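Local coordinates for protein phosphatidylglycerophosphatase B (Bacillus subtilis, PDB 6FMX) that removes the terminal phosphate of phosphatidylglycerophosphate to give phosphatidylglycerol, and also hydrolyses undecaprenyl pyrophosphate in the cell membrane, at residues A[149-157]-A[206-217]; A[135-145]-A[190-201]. All blocks are in the same frame, centred on the assembly; numbering follows the deposited sequence. Where two conformers were deposited one is given.

Contact 1: A[149-157]-A[206-217]; sequences PVIAYFLVK and FFLVKGFDEKIK. With OLC ((2R)-2,3-dihydroxypropyl (9Z)-octadec-9-enoate), chain E.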
loop_
_atom_site.group_PDB
_atom_site.type_symbol
_atom_site.label_atom_id
_atom_site.label_comp_id
_atom_site.label_asym_id
_atom_site.label_seq_id
_atom_site.Cartn_x
_atom_site.Cartn_y
_atom_site.Cartn_z
ATOM N N PRO A 149 -1.905 -7.360 -2.306
ATOM C CA PRO A 149 -1.626 -8.724 -1.817
ATOM C C PRO A 149 -2.844 -9.425 -1.239
ATOM O O PRO A 149 -2.975 -10.651 -1.389
ATOM C CB PRO A 149 -0.541 -8.505 -0.756
ATOM C CG PRO A 149 0.105 -7.221 -1.142
ATOM C CD PRO A 149 -0.985 -6.366 -1.711
ATOM N N VAL A 150 -3.744 -8.685 -0.585
ATOM C CA VAL A 150 -4.968 -9.286 -0.061
ATOM C C VAL A 150 -5.843 -9.787 -1.203
ATOM O O VAL A 150 -6.363 -10.908 -1.165
ATOM C CB VAL A 150 -5.721 -8.279 0.825
ATOM C CG1 VAL A 150 -7.158 -8.709 1.022
ATOM C CG2 VAL A 150 -5.036 -8.149 2.164
ATOM N N ILE A 151 -6.036 -8.950 -2.227
ATOM C CA ILE A 151 -6.794 -9.378 -3.400
ATOM C C ILE A 151 -6.174 -10.632 -3.996
ATOM O O ILE A 151 -6.872 -11.602 -4.317
ATOM C CB ILE A 151 -6.869 -8.240 -4.434
ATOM C CG1 ILE A 151 -7.852 -7.162 -3.979
ATOM C CG2 ILE A 151 -7.242 -8.797 -5.815
ATOM C CD1 ILE A 151 -7.802 -5.879 -4.836
ATOM N N ALA A 152 -4.847 -10.628 -4.149
ATOM C CA ALA A 152 -4.148 -11.801 -4.661
ATOM C C ALA A 152 -4.451 -13.035 -3.821
ATOM O O ALA A 152 -4.702 -14.116 -4.364
ATOM C CB ALA A 152 -2.642 -11.543 -4.694
ATOM N N TYR A 153 -4.426 -12.888 -2.494
ATOM C CA TYR A 153 -4.672 -14.038 -1.629
ATOM C C TYR A 153 -6.067 -14.602 -1.854
ATOM O O TYR A 153 -6.233 -15.818 -2.016
ATOM C CB TYR A 153 -4.485 -13.655 -0.156
ATOM C CG TYR A 153 -4.983 -14.740 0.780
ATOM C CD1 TYR A 153 -4.241 -15.891 0.977
ATOM C CD2 TYR A 153 -6.188 -14.612 1.462
ATOM C CE1 TYR A 153 -4.684 -16.904 1.825
ATOM C CE2 TYR A 153 -6.643 -15.613 2.310
ATOM C CZ TYR A 153 -5.884 -16.755 2.481
ATOM O OH TYR A 153 -6.326 -17.748 3.314
ATOM N N PHE A 154 -7.082 -13.737 -1.880
ATOM C CA PHE A 154 -8.447 -14.227 -2.008
ATOM C C PHE A 154 -8.773 -14.688 -3.425
ATOM O O PHE A 154 -9.569 -15.618 -3.595
ATOM C CB PHE A 154 -9.426 -13.154 -1.542
ATOM C CG PHE A 154 -9.521 -13.046 -0.043
ATOM C CD1 PHE A 154 -10.063 -14.078 0.699
ATOM C CD2 PHE A 154 -9.052 -11.918 0.621
ATOM C CE1 PHE A 154 -10.144 -13.995 2.080
ATOM C CE2 PHE A 154 -9.130 -11.819 2.012
ATOM C CZ PHE A 154 -9.678 -12.856 2.744
ATOM N N LEU A 155 -8.164 -14.084 -4.448
ATOM C CA LEU A 155 -8.354 -14.597 -5.803
ATOM C C LEU A 155 -7.786 -16.004 -5.941
ATOM O O LEU A 155 -8.446 -16.896 -6.485
ATOM C CB LEU A 155 -7.716 -13.666 -6.834
ATOM C CG LEU A 155 -8.383 -12.302 -7.061
ATOM C CD1 LEU A 155 -7.649 -11.547 -8.165
ATOM C CD2 LEU A 155 -9.884 -12.430 -7.360
ATOM N N VAL A 156 -6.558 -16.220 -5.461
ATOM C CA VAL A 156 -5.962 -17.550 -5.506
ATOM C C VAL A 156 -6.756 -18.523 -4.636
ATOM O O VAL A 156 -6.867 -19.710 -4.962
ATOM C CB VAL A 156 -4.475 -17.474 -5.094
ATOM C CG1 VAL A 156 -3.920 -18.845 -4.726
ATOM C CG2 VAL A 156 -3.641 -16.854 -6.217
ATOM N N LYS A 157 -7.348 -18.039 -3.542
ATOM C CA LYS A 157 -8.141 -18.917 -2.680
ATOM C C LYS A 157 -9.398 -19.415 -3.389
ATOM O O LYS A 157 -9.780 -20.585 -3.252
ATOM C CB LYS A 157 -8.523 -18.190 -1.387
ATOM C CG LYS A 157 -9.381 -19.042 -0.432
ATOM C CD LYS A 157 -9.662 -18.334 0.883
ATOM C CE LYS A 157 -10.707 -19.093 1.692
ATOM N NZ LYS A 157 -11.255 -18.275 2.810
ATOM N N PHE A 206 -1.883 -7.146 5.648
ATOM C CA PHE A 206 -2.076 -8.287 4.759
ATOM C C PHE A 206 -1.738 -9.597 5.461
ATOM O O PHE A 206 -2.540 -10.542 5.465
ATOM C CB PHE A 206 -1.218 -8.118 3.500
ATOM C CG PHE A 206 -0.887 -9.422 2.798
ATOM C CD1 PHE A 206 -1.878 -10.165 2.173
ATOM C CD2 PHE A 206 0.418 -9.892 2.757
ATOM C CE1 PHE A 206 -1.573 -11.354 1.522
ATOM C CE2 PHE A 206 0.727 -11.077 2.114
ATOM C CZ PHE A 206 -0.268 -11.810 1.497
ATOM N N PHE A 207 -0.539 -9.681 6.046
ATOM C CA PHE A 207 -0.135 -10.924 6.693
ATOM C C PHE A 207 -1.062 -11.271 7.845
ATOM O O PHE A 207 -1.339 -12.452 8.098
ATOM C CB PHE A 207 1.310 -10.835 7.174
ATOM C CG PHE A 207 2.313 -11.036 6.082
ATOM C CD1 PHE A 207 2.408 -12.253 5.429
ATOM C CD2 PHE A 207 3.158 -10.006 5.700
ATOM C CE1 PHE A 207 3.330 -12.444 4.418
ATOM C CE2 PHE A 207 4.083 -10.190 4.693
ATOM C CZ PHE A 207 4.169 -11.410 4.050
ATOM N N LEU A 208 -1.570 -10.258 8.549
ATOM C CA LEU A 208 -2.487 -10.526 9.652
ATOM C C LEU A 208 -3.792 -11.141 9.158
ATOM O O LEU A 208 -4.276 -12.126 9.732
ATOM C CB LEU A 208 -2.771 -9.248 10.434
ATOM C CG LEU A 208 -1.665 -8.740 11.360
ATOM C CD1 LEU A 208 -2.157 -7.503 12.085
ATOM C CD2 LEU A 208 -1.262 -9.815 12.365
ATOM N N VAL A 209 -4.379 -10.570 8.103
ATOM C CA VAL A 209 -5.663 -11.069 7.624
ATOM C C VAL A 209 -5.488 -12.407 6.904
ATOM O O VAL A 209 -6.362 -13.277 6.995
ATOM C CB VAL A 209 -6.366 -10.014 6.744
ATOM C CG1 VAL A 209 -5.638 -9.797 5.424
ATOM C CG2 VAL A 209 -7.823 -10.396 6.503
ATOM N N LYS A 210 -4.351 -12.616 6.230
ATOM C CA LYS A 210 -4.066 -13.923 5.640
ATOM C C LYS A 210 -3.890 -14.986 6.721
ATOM O O LYS A 210 -4.469 -16.075 6.637
ATOM C CB LYS A 210 -2.818 -13.848 4.764
ATOM C CG LYS A 210 -2.238 -15.188 4.372
ATOM C CD LYS A 210 -1.129 -15.025 3.344
ATOM C CE LYS A 210 -1.069 -16.218 2.409
ATOM N NZ LYS A 210 -0.086 -17.225 2.892
ATOM N N GLY A 211 -3.093 -14.683 7.748
ATOM C CA GLY A 211 -2.902 -15.637 8.832
ATOM C C GLY A 211 -4.195 -15.994 9.537
ATOM O O GLY A 211 -4.424 -17.159 9.890
ATOM N N PHE A 212 -5.061 -15.000 9.753
ATOM C CA PHE A 212 -6.364 -15.249 10.360
ATOM C C PHE A 212 -7.219 -16.153 9.482
ATOM O O PHE A 212 -7.785 -17.144 9.952
ATOM C CB PHE A 212 -7.078 -13.924 10.604
ATOM C CG PHE A 212 -8.508 -14.069 11.050
ATOM C CD1 PHE A 212 -8.811 -14.393 12.364
ATOM C CD2 PHE A 212 -9.549 -13.869 10.159
ATOM C CE1 PHE A 212 -10.123 -14.509 12.778
ATOM C CE2 PHE A 212 -10.864 -13.994 10.564
ATOM C CZ PHE A 212 -11.154 -14.309 11.874
ATOM N N ASP A 213 -7.345 -15.802 8.203
ATOM C CA ASP A 213 -8.201 -16.568 7.309
ATOM C C ASP A 213 -7.739 -18.014 7.210
ATOM O O ASP A 213 -8.555 -18.941 7.162
ATOM C CB ASP A 213 -8.215 -15.916 5.930
ATOM C CG ASP A 213 -9.191 -16.580 4.999
ATOM O OD1 ASP A 213 -10.407 -16.366 5.185
ATOM O OD2 ASP A 213 -8.744 -17.327 4.103
ATOM N N GLU A 214 -6.427 -18.228 7.170
ATOM C CA GLU A 214 -5.919 -19.587 7.083
ATOM C C GLU A 214 -6.122 -20.327 8.396
ATOM O O GLU A 214 -6.444 -21.522 8.399
ATOM C CB GLU A 214 -4.448 -19.554 6.681
ATOM C CG GLU A 214 -4.294 -18.964 5.291
ATOM C CD GLU A 214 -2.895 -19.071 4.732
ATOM O OE1 GLU A 214 -1.945 -18.593 5.388
ATOM O OE2 GLU A 214 -2.751 -19.617 3.613
ATOM N N LYS A 215 -5.970 -19.618 9.516
ATOM C CA LYS A 215 -6.114 -20.243 10.827
ATOM C C LYS A 215 -7.523 -20.787 11.037
ATOM O O LYS A 215 -7.702 -21.851 11.641
ATOM C CB LYS A 215 -5.755 -19.232 11.921
ATOM C CG LYS A 215 -5.874 -19.768 13.335
ATOM C CD LYS A 215 -5.079 -21.043 13.526
ATOM C CE LYS A 215 -5.279 -21.590 14.946
ATOM N NZ LYS A 215 -4.396 -22.755 15.247
ATOM N N ILE A 216 -8.544 -20.074 10.546
ATOM C CA ILE A 216 -9.920 -20.497 10.801
ATOM C C ILE A 216 -10.420 -21.547 9.824
ATOM O O ILE A 216 -11.578 -21.968 9.933
ATOM C CB ILE A 216 -10.898 -19.305 10.796
ATOM C CG1 ILE A 216 -11.083 -18.748 9.382
ATOM C CG2 ILE A 216 -10.434 -18.228 11.774
ATOM C CD1 ILE A 216 -12.054 -17.587 9.317
ATOM N N LYS A 217 -9.595 -21.983 8.875
ATOM C CA LYS A 217 -10.041 -23.013 7.946
ATOM C C LYS A 217 -10.277 -24.317 8.689
ATOM O O LYS A 217 -9.558 -24.656 9.629
ATOM C CB LYS A 217 -9.019 -23.216 6.834
ATOM C CG LYS A 217 -8.915 -21.999 5.927
ATOM C CD LYS A 217 -7.914 -22.191 4.806
ATOM C CE LYS A 217 -8.321 -21.373 3.589
ATOM N NZ LYS A 217 -7.137 -20.895 2.806
HETATM C C18 OLC E . -4.928 -13.790 13.965
HETATM C C10 OLC E . -8.036 -7.677 9.546
HETATM C C9 OLC E . -8.816 -6.680 9.908
HETATM C C17 OLC E . -4.973 -12.293 13.671
HETATM C C11 OLC E . -7.191 -8.433 10.566
HETATM C C8 OLC E . -8.921 -6.229 11.368
HETATM C C24 OLC E . -12.193 4.875 7.661
HETATM C C16 OLC E . -6.211 -11.696 14.341
HETATM C C12 OLC E . -7.633 -9.895 10.595
HETATM C C7 OLC E . -10.392 -5.937 11.688
HETATM C C15 OLC E . -6.786 -10.596 13.451
HETATM C C13 OLC E . -8.601 -10.115 11.751
HETATM C C6 OLC E . -10.536 -4.640 12.490
HETATM C C14 OLC E . -8.015 -11.138 12.722
HETATM C C5 OLC E . -11.727 -3.823 11.975
HETATM C C4 OLC E . -11.535 -2.316 12.194
HETATM C C3 OLC E . -12.333 -1.545 11.136
HETATM C C2 OLC E . -11.976 -0.059 11.198
HETATM C C21 OLC E . -12.720 2.653 8.764
HETATM C C1 OLC E . -12.752 0.733 10.145
HETATM C C22 OLC E . -11.737 3.813 8.650
HETATM O O19 OLC E . -13.471 0.177 9.387
HETATM O O25 OLC E . -11.511 6.063 7.972
HETATM O O23 OLC E . -11.606 4.425 9.902
HETATM O O20 OLC E . -12.613 2.125 10.060
#
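Y153 reaches from helix 139-158 into a hole formed by F206, K210, D213 and E214 of helix 192-215, a knob-into-hole contact between two transmembrane helices near their cytoplasmic ends. The short segments run nearly parallel, 22° apart, with axes 10.0 Å from each other at closest. At the narrow end P149 lays CB over the centre of the F206 ring, 3.6 Å from its centroid, a CH-pi contact, while V150 CG2 meets V209 CG1. Further along, Y153 has CG anti to its backbone N (chi1 169°), which carries the ring across the gap; K210 CG lies over one ring face. The Y153 hydroxyl donates to the anti lone pair of D213 OD2 (2.6 Å between OH and OD2) and accepts from K217 NZ. The extended K157 brings NZ to the syn side of the same OD2 at 3.0 Å and also pairs with D96 of helix 96-118. A phenylalanine in place of Y153 would probably leave D213 OD2 with K157 alone across this contact and K217 NZ without this acceptor. Two donors on one oxygen and lysines close by would be expected to keep D213 ionised, a charge paired at the membrane's inner border.

Contact 2: A[135-145]-A[190-201]; sequences SFPSGHSMNAA and HFVTDVLGGFSL. With WO4 (tungstate(VI)ion), chain G.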
loop_
_atom_site.group_PDB
_atom_site.type_symbol
_atom_site.label_atom_id
_atom_site.label_comp_id
_atom_site.label_asym_id
_atom_site.label_seq_id
_atom_site.Cartn_x
_atom_site.Cartn_y
_atom_site.Cartn_z
ATOM N N SER A 135 2.533 13.794 5.843
ATOM C CA SER A 135 3.283 13.015 4.863
ATOM C C SER A 135 3.509 11.561 5.272
ATOM O O SER A 135 3.582 10.688 4.402
ATOM C CB SER A 135 4.637 13.680 4.605
ATOM O OG SER A 135 5.132 13.332 3.334
ATOM N N PHE A 136 3.630 11.268 6.569
ATOM C CA PHE A 136 4.103 9.962 7.029
ATOM C C PHE A 136 3.043 9.255 7.874
ATOM O O PHE A 136 2.568 9.831 8.862
ATOM C CB PHE A 136 5.404 10.119 7.861
ATOM C CG PHE A 136 6.028 8.802 8.288
ATOM C CD1 PHE A 136 5.639 8.185 9.466
ATOM C CD2 PHE A 136 7.013 8.197 7.519
ATOM C CE1 PHE A 136 6.205 6.974 9.861
ATOM C CE2 PHE A 136 7.595 6.987 7.915
ATOM C CZ PHE A 136 7.188 6.381 9.085
ATOM N N PRO A 137 2.682 8.000 7.556
ATOM C CA PRO A 137 3.128 7.189 6.413
ATOM C C PRO A 137 2.283 7.449 5.166
ATOM O O PRO A 137 1.176 7.971 5.308
ATOM C CB PRO A 137 2.940 5.747 6.903
ATOM C CG PRO A 137 1.848 5.834 7.932
ATOM C CD PRO A 137 1.878 7.224 8.518
ATOM N N SER A 138 2.782 7.084 3.978
ATOM C CA SER A 138 2.056 7.354 2.739
ATOM C C SER A 138 0.813 6.483 2.639
ATOM O O SER A 138 0.899 5.255 2.699
ATOM C CB SER A 138 2.960 7.114 1.526
ATOM O OG SER A 138 2.183 6.977 0.343
ATOM N N GLY A 139 -0.346 7.119 2.467
ATOM C CA GLY A 139 -1.581 6.359 2.395
ATOM C C GLY A 139 -1.708 5.540 1.120
ATOM O O GLY A 139 -2.193 4.410 1.157
ATOM N N HIS A 140 -1.281 6.099 -0.021
ATOM C CA HIS A 140 -1.342 5.329 -1.266
ATOM C C HIS A 140 -0.484 4.075 -1.170
ATOM O O HIS A 140 -0.887 2.996 -1.625
ATOM C CB HIS A 140 -0.893 6.181 -2.460
ATOM C CG HIS A 140 -1.966 7.050 -3.049
ATOM N ND1 HIS A 140 -2.634 8.018 -2.328
ATOM C CD2 HIS A 140 -2.442 7.136 -4.316
ATOM C CE1 HIS A 140 -3.488 8.644 -3.117
ATOM N NE2 HIS A 140 -3.389 8.132 -4.330
ATOM N N SER A 141 0.709 4.196 -0.585
ATOM C CA SER A 141 1.590 3.046 -0.453
ATOM C C SER A 141 1.038 2.044 0.543
ATOM O O SER A 141 1.113 0.828 0.341
ATOM C CB SER A 141 2.987 3.513 -0.035
ATOM O OG SER A 141 3.408 4.600 -0.848
ATOM N N MET A 142 0.467 2.553 1.646
ATOM C CA MET A 142 -0.142 1.692 2.649
ATOM C C MET A 142 -1.372 0.980 2.095
ATOM O O MET A 142 -1.585 -0.208 2.371
ATOM C CB MET A 142 -0.512 2.524 3.873
ATOM C CG MET A 142 -0.845 1.716 5.111
ATOM S SD MET A 142 -0.478 2.673 6.593
ATOM C CE MET A 142 -1.552 1.842 7.771
ATOM N N ASN A 143 -2.204 1.701 1.332
ATOM C CA ASN A 143 -3.341 1.083 0.647
ATOM C C ASN A 143 -2.881 -0.021 -0.297
ATOM O O ASN A 143 -3.457 -1.118 -0.319
ATOM C CB ASN A 143 -4.115 2.129 -0.166
ATOM C CG ASN A 143 -4.829 3.158 0.683
ATOM O OD1 ASN A 143 -4.917 3.040 1.899
ATOM N ND2 ASN A 143 -5.344 4.198 0.022
ATOM N N ALA A 144 -1.867 0.266 -1.123
ATOM C CA ALA A 144 -1.498 -0.676 -2.177
ATOM C C ALA A 144 -0.808 -1.906 -1.597
ATOM O O ALA A 144 -1.022 -3.031 -2.062
ATOM C CB ALA A 144 -0.603 0.003 -3.218
ATOM N N ALA A 145 0.046 -1.708 -0.590
ATOM C CA ALA A 145 0.767 -2.835 -0.019
ATOM C C ALA A 145 -0.145 -3.746 0.786
ATOM O O ALA A 145 0.202 -4.904 1.017
ATOM C CB ALA A 145 1.923 -2.343 0.853
ATOM N N HIS A 190 5.376 12.431 -1.598
ATOM C CA HIS A 190 5.843 11.673 -0.457
ATOM C C HIS A 190 7.352 11.553 -0.542
ATOM O O HIS A 190 7.935 11.555 -1.635
ATOM C CB HIS A 190 5.213 10.277 -0.388
ATOM C CG HIS A 190 3.778 10.275 0.051
ATOM N ND1 HIS A 190 3.386 10.655 1.314
ATOM C CD2 HIS A 190 2.651 9.901 -0.595
ATOM C CE1 HIS A 190 2.074 10.548 1.420
ATOM N NE2 HIS A 190 1.604 10.072 0.282
ATOM N N PHE A 191 7.971 11.443 0.626
ATOM C CA PHE A 191 9.351 11.013 0.717
ATOM C C PHE A 191 9.418 9.494 0.612
ATOM O O PHE A 191 8.453 8.783 0.903
ATOM C CB PHE A 191 9.975 11.438 2.046
ATOM C CG PHE A 191 10.070 12.926 2.238
ATOM C CD1 PHE A 191 11.005 13.670 1.536
ATOM C CD2 PHE A 191 9.256 13.573 3.153
ATOM C CE1 PHE A 191 11.112 15.040 1.734
ATOM C CE2 PHE A 191 9.364 14.946 3.355
ATOM C CZ PHE A 191 10.292 15.672 2.647
ATOM N N VAL A 192 10.595 8.997 0.227
ATOM C CA VAL A 192 10.802 7.554 0.163
ATOM C C VAL A 192 10.453 6.904 1.499
ATOM O O VAL A 192 9.806 5.852 1.544
ATOM C CB VAL A 192 12.250 7.245 -0.264
ATOM C CG1 VAL A 192 12.682 5.851 0.208
ATOM C CG2 VAL A 192 12.372 7.352 -1.764
ATOM N N THR A 193 10.854 7.526 2.610
ATOM C CA THR A 193 10.575 6.901 3.901
ATOM C C THR A 193 9.085 6.875 4.216
ATOM O O THR A 193 8.623 5.952 4.902
ATOM C CB THR A 193 11.341 7.609 5.021
ATOM O OG1 THR A 193 11.124 9.022 4.929
ATOM C CG2 THR A 193 12.827 7.301 4.915
ATOM N N ASP A 194 8.318 7.875 3.759
ATOM C CA ASP A 194 6.864 7.779 3.867
ATOM C C ASP A 194 6.353 6.538 3.154
ATOM O O ASP A 194 5.426 5.869 3.632
ATOM C CB ASP A 194 6.162 9.002 3.266
ATOM C CG ASP A 194 6.616 10.309 3.854
ATOM O OD1 ASP A 194 6.979 10.350 5.051
ATOM O OD2 ASP A 194 6.558 11.310 3.102
ATOM N N VAL A 195 6.925 6.245 1.984
ATOM C CA VAL A 195 6.483 5.108 1.183
ATOM C C VAL A 195 6.846 3.799 1.873
ATOM O O VAL A 195 6.017 2.886 1.989
ATOM C CB VAL A 195 7.087 5.194 -0.228
ATOM C CG1 VAL A 195 6.894 3.877 -0.977
ATOM C CG2 VAL A 195 6.451 6.360 -0.995
ATOM N N LEU A 196 8.101 3.680 2.321
ATOM C CA LEU A 196 8.527 2.469 3.016
ATOM C C LEU A 196 7.724 2.258 4.295
ATOM O O LEU A 196 7.361 1.123 4.624
ATOM C CB LEU A 196 10.026 2.529 3.322
ATOM C CG LEU A 196 11.029 2.591 2.170
ATOM C CD1 LEU A 196 12.440 2.747 2.706
ATOM C CD2 LEU A 196 10.938 1.362 1.310
ATOM N N GLY A 197 7.436 3.337 5.029
ATOM C CA GLY A 197 6.601 3.213 6.214
ATOM C C GLY A 197 5.217 2.684 5.900
ATOM O O GLY A 197 4.696 1.820 6.610
ATOM N N GLY A 198 4.600 3.193 4.830
ATOM C CA GLY A 198 3.290 2.701 4.440
ATOM C C GLY A 198 3.341 1.287 3.898
ATOM O O GLY A 198 2.459 0.471 4.189
ATOM N N PHE A 199 4.368 0.976 3.098
ATOM C CA PHE A 199 4.602 -0.395 2.648
ATOM C C PHE A 199 4.587 -1.366 3.820
ATOM O O PHE A 199 3.866 -2.371 3.806
ATOM C CB PHE A 199 5.949 -0.503 1.925
ATOM C CG PHE A 199 5.909 -0.133 0.462
ATOM C CD1 PHE A 199 4.714 0.143 -0.178
ATOM C CD2 PHE A 199 7.084 -0.076 -0.269
ATOM C CE1 PHE A 199 4.697 0.483 -1.526
ATOM C CE2 PHE A 199 7.070 0.264 -1.625
ATOM C CZ PHE A 199 5.877 0.541 -2.249
ATOM N N SER A 200 5.390 -1.079 4.843
ATOM C CA SER A 200 5.574 -2.049 5.918
ATOM C C SER A 200 4.286 -2.302 6.687
ATOM O O SER A 200 4.016 -3.449 7.064
ATOM C CB SER A 200 6.699 -1.600 6.854
ATOM O OG SER A 200 6.349 -0.461 7.603
ATOM N N LEU A 201 3.468 -1.274 6.910
ATOM C CA LEU A 201 2.237 -1.480 7.665
ATOM C C LEU A 201 1.090 -2.039 6.824
ATOM O O LEU A 201 0.270 -2.799 7.350
ATOM C CB LEU A 201 1.800 -0.181 8.340
ATOM C CG LEU A 201 2.709 0.353 9.449
ATOM C CD1 LEU A 201 2.104 1.592 10.043
ATOM C CD2 LEU A 201 2.909 -0.685 10.536
HETATM W W WO4 G . -0.968 10.046 0.464
HETATM O O1 WO4 G . -0.458 11.825 -0.388
HETATM O O2 WO4 G . -0.517 10.025 2.443
HETATM O O3 WO4 G . -2.991 9.830 0.369
HETATM O O4 WO4 G . 0.085 8.607 -0.455
#
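H190 and S138 meet at the bound tungstate. The tungsten lies in the plane of the H190 ring, 2.6 Å from NE2, consistent with an anion mimicking phosphate on the histidine assigned as nucleophile. S138 OG donates to tungstate O4 at 2.8 Å, and the backbone N-H groups of G139 and H140, at the start of helix 139-158, point almost straight at O2 and O4. H140, assigned as proton donor, turns ND1 toward O3; K115, R122 and R184 complete the anion's shell.

S138 also serves as the helix N-cap, its OG accepting from S141 N and S141 OG, while its CB lies over the centre of the H190 ring, 3.4 Å from the centroid. OG stands anti to the backbone N (chi1 162°), an orientation that lets one small hydroxyl serve both helix and anion.

This is the PAP2 phosphatase site, where motif II (137-140) meets motif III (183-194). Behind H190, its ND1 makes a weak, bent bond to S135 O at 3.1 Å. D194, the residue assigned to stabilise this histidine, receives S135 OG on OD2 in a very short bond of 2.5 Å; F191 N reaches OD2 from above the carboxylate plane, and R120 pairs with OD1.

The backbone joins the segments as well. S138 N bonds D194 O at 2.9 Å; it and G198 N come to that oxygen from opposite faces of its carbonyl plane. Deeper down the helices cross at -29° with axes only 7.1 Å apart. G198 suits this closeness: a CB there would clash with S138 O, and the G198 carbonyl oxygen meets M142 CA at 3.3 Å in a CA-H...O contact. A145, small enough to fit, sets CB against F199.

Helices 139-158 and 192-215 make both contacts, whose centres lie 21 Å apart. In contact 2 the axes are 7.1 Å from each other, close enough for glycine against backbone; in contact 1 they have parted to 10.0 Å, and aromatic and charged side chains bridge the gap. The two meet along helix 139-158, where P149 CD packs 3.4 Å from A144 O. A proline nitrogen has no hydrogen for the preceding turn, and the helix is kinked here, where contact 1 begins. Contact 2 holds the tungstate and the two histidines assigned to catalysis at the extracellular end, whereas contact 1 lies away from the annotated sites, joining the same pair of helices toward the cytoplasm.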